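Protein mini spindles (Drosophila melanogaster, PDB 5VJC) probably binds tubulin through its TOG domains, promoting microtubule dynamics and formation of the mitotic spindle. Local coordinates at residues R65-V70 with T97-D102. Sequence-based numbering, arbitrary orientation.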
# COMPACT_ATOMS: atom_id res chain seq x y z
N ARG A 65 -16.37 -7.34 -14.48
CA ARG A 65 -16.33 -8.78 -14.63
C ARG A 65 -15.16 -9.25 -15.50
O ARG A 65 -14.66 -10.36 -15.32
CB ARG A 65 -17.66 -9.29 -15.18
CG ARG A 65 -18.78 -9.18 -14.14
CD ARG A 65 -20.08 -9.70 -14.67
NE ARG A 65 -20.50 -8.93 -15.83
CZ ARG A 65 -21.69 -8.37 -15.96
NH1 ARG A 65 -22.60 -8.49 -15.00
NH2 ARG A 65 -21.99 -7.68 -17.07
N TYR A 66 -14.71 -8.40 -16.42
CA TYR A 66 -13.51 -8.71 -17.20
C TYR A 66 -12.25 -8.54 -16.36
O TYR A 66 -11.24 -9.21 -16.60
CB TYR A 66 -13.45 -7.85 -18.47
CG TYR A 66 -14.55 -8.21 -19.43
CD1 TYR A 66 -14.55 -9.44 -20.08
CD2 TYR A 66 -15.63 -7.36 -19.62
CE1 TYR A 66 -15.59 -9.80 -20.93
CE2 TYR A 66 -16.66 -7.70 -20.47
CZ TYR A 66 -16.64 -8.92 -21.12
OH TYR A 66 -17.68 -9.25 -21.96
N HIS A 67 -12.30 -7.65 -15.39
CA HIS A 67 -11.21 -7.50 -14.42
C HIS A 67 -11.07 -8.73 -13.54
O HIS A 67 -9.95 -9.16 -13.22
CB HIS A 67 -11.43 -6.27 -13.56
CG HIS A 67 -11.66 -5.02 -14.35
ND1 HIS A 67 -12.26 -3.90 -13.82
CD2 HIS A 67 -11.39 -4.73 -15.65
CE1 HIS A 67 -12.34 -2.97 -14.75
NE2 HIS A 67 -11.81 -3.44 -15.86
N LEU A 68 -12.20 -9.32 -13.14
CA LEU A 68 -12.14 -10.53 -12.34
C LEU A 68 -11.52 -11.64 -13.18
O LEU A 68 -10.71 -12.41 -12.68
CB LEU A 68 -13.52 -10.97 -11.82
CG LEU A 68 -14.18 -10.11 -10.72
CD1 LEU A 68 -15.61 -10.57 -10.48
CD2 LEU A 68 -13.41 -10.16 -9.42
N LYS A 69 -11.93 -11.72 -14.44
CA LYS A 69 -11.35 -12.68 -15.37
C LYS A 69 -9.84 -12.51 -15.50
O LYS A 69 -9.08 -13.48 -15.41
CB LYS A 69 -12.00 -12.55 -16.76
CG LYS A 69 -11.41 -13.50 -17.80
CD LYS A 69 -12.23 -13.35 -19.09
CE LYS A 69 -11.90 -14.43 -20.09
NZ LYS A 69 -12.80 -14.32 -21.27
N VAL A 70 -9.40 -11.28 -15.73
CA VAL A 70 -7.97 -10.99 -15.82
C VAL A 70 -7.22 -11.49 -14.58
O VAL A 70 -6.19 -12.18 -14.69
CB VAL A 70 -7.70 -9.48 -16.00
CG1 VAL A 70 -6.22 -9.16 -15.79
CG2 VAL A 70 -8.14 -9.04 -17.40
N THR A 97 -3.40 -0.89 -9.20
CA THR A 97 -3.62 0.42 -8.57
C THR A 97 -4.82 1.13 -9.23
O THR A 97 -5.55 1.86 -8.55
CB THR A 97 -2.39 1.36 -8.63
OG1 THR A 97 -2.12 1.78 -9.97
CG2 THR A 97 -1.12 0.69 -8.01
N LEU A 98 -5.04 0.91 -10.53
CA LEU A 98 -6.25 1.46 -11.16
C LEU A 98 -7.52 0.82 -10.60
O LEU A 98 -8.49 1.51 -10.32
CB LEU A 98 -6.20 1.29 -12.67
CG LEU A 98 -5.05 1.98 -13.38
CD1 LEU A 98 -5.08 1.58 -14.85
CD2 LEU A 98 -5.14 3.52 -13.23
N ARG A 99 -7.49 -0.49 -10.40
CA ARG A 99 -8.60 -1.24 -9.82
C ARG A 99 -8.89 -0.89 -8.36
O ARG A 99 -9.97 -1.19 -7.84
CB ARG A 99 -8.34 -2.75 -9.92
CG ARG A 99 -8.47 -3.25 -11.35
CD ARG A 99 -9.67 -2.57 -11.96
NE ARG A 99 -9.68 -2.52 -13.42
CZ ARG A 99 -8.73 -1.98 -14.18
NH1 ARG A 99 -7.65 -1.46 -13.63
NH2 ARG A 99 -8.86 -1.98 -15.50
N PHE A 100 -7.93 -0.26 -7.69
CA PHE A 100 -8.17 0.16 -6.32
C PHE A 100 -9.14 1.34 -6.25
O PHE A 100 -9.72 1.60 -5.20
CB PHE A 100 -6.86 0.52 -5.63
CG PHE A 100 -5.96 -0.67 -5.37
CD1 PHE A 100 -6.47 -1.96 -5.39
CD2 PHE A 100 -4.61 -0.49 -5.11
CE1 PHE A 100 -5.65 -3.06 -5.14
CE2 PHE A 100 -3.78 -1.59 -4.87
CZ PHE A 100 -4.30 -2.87 -4.88
N TYR A 101 -9.31 2.06 -7.36
CA TYR A 101 -10.21 3.21 -7.38
C TYR A 101 -11.61 2.85 -7.87
O TYR A 101 -12.55 3.64 -7.73
CB TYR A 101 -9.62 4.33 -8.23
CG TYR A 101 -8.41 4.93 -7.57
CD1 TYR A 101 -7.15 4.38 -7.76
CD2 TYR A 101 -8.54 6.02 -6.72
CE1 TYR A 101 -6.03 4.91 -7.14
CE2 TYR A 101 -7.43 6.56 -6.09
CZ TYR A 101 -6.18 6.00 -6.31
OH TYR A 101 -5.08 6.54 -5.70
N ASP A 102 -11.76 1.66 -8.43
CA ASP A 102 -13.08 1.17 -8.79
C ASP A 102 -13.81 0.72 -7.53
O ASP A 102 -13.18 0.38 -6.53
CB ASP A 102 -12.98 0.03 -9.82
CG ASP A 102 -12.30 0.46 -11.12
OD1 ASP A 102 -12.09 1.68 -11.34
OD2 ASP A 102 -11.98 -0.42 -11.94
O HOH W 1 -13.17 -2.80 -11.37
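R99 and H67 meet almost at right angles, and the tight part of the contact centres on NE of R99. This atom sits over one face of the H67 imidazole, nearer the ring's ND1-CE1 bond than its centre, 3.0 Å from H67 ND1 and equally near CE1. The guanidinium plane stands 85° to the ring, presenting its edge, and farther along that edge R99 NH2 comes to 3.3 Å from H67 NE2. A bend at chi2 (-41°) turns the arginine chain toward the histidine. Rotation of the ring is restrained from beyond the contact, where NE2 hydrogen-bonds to the carbonyl oxygen of H61. The two helices, 64-77 and 89-99, belong to the HEAT-repeat solenoid of a TOG domain, and here the arginine reaches across from one helix to the histidine of the other, CA of H67 lying 8.2 Å from CA of R99. The looser side lies at D102, just past the arginine's helix. Its OD2 is 3.8 Å from H67 CE1, and a water links the two side chains, donating to D102 OD2 and lying 2.8 Å from H67 ND1 in the plane of the ring. The same carboxylate oxygen pairs with R99 NE at 3.4 Å by charge alone, standing off the guanidinium plane, so no N-H points at it.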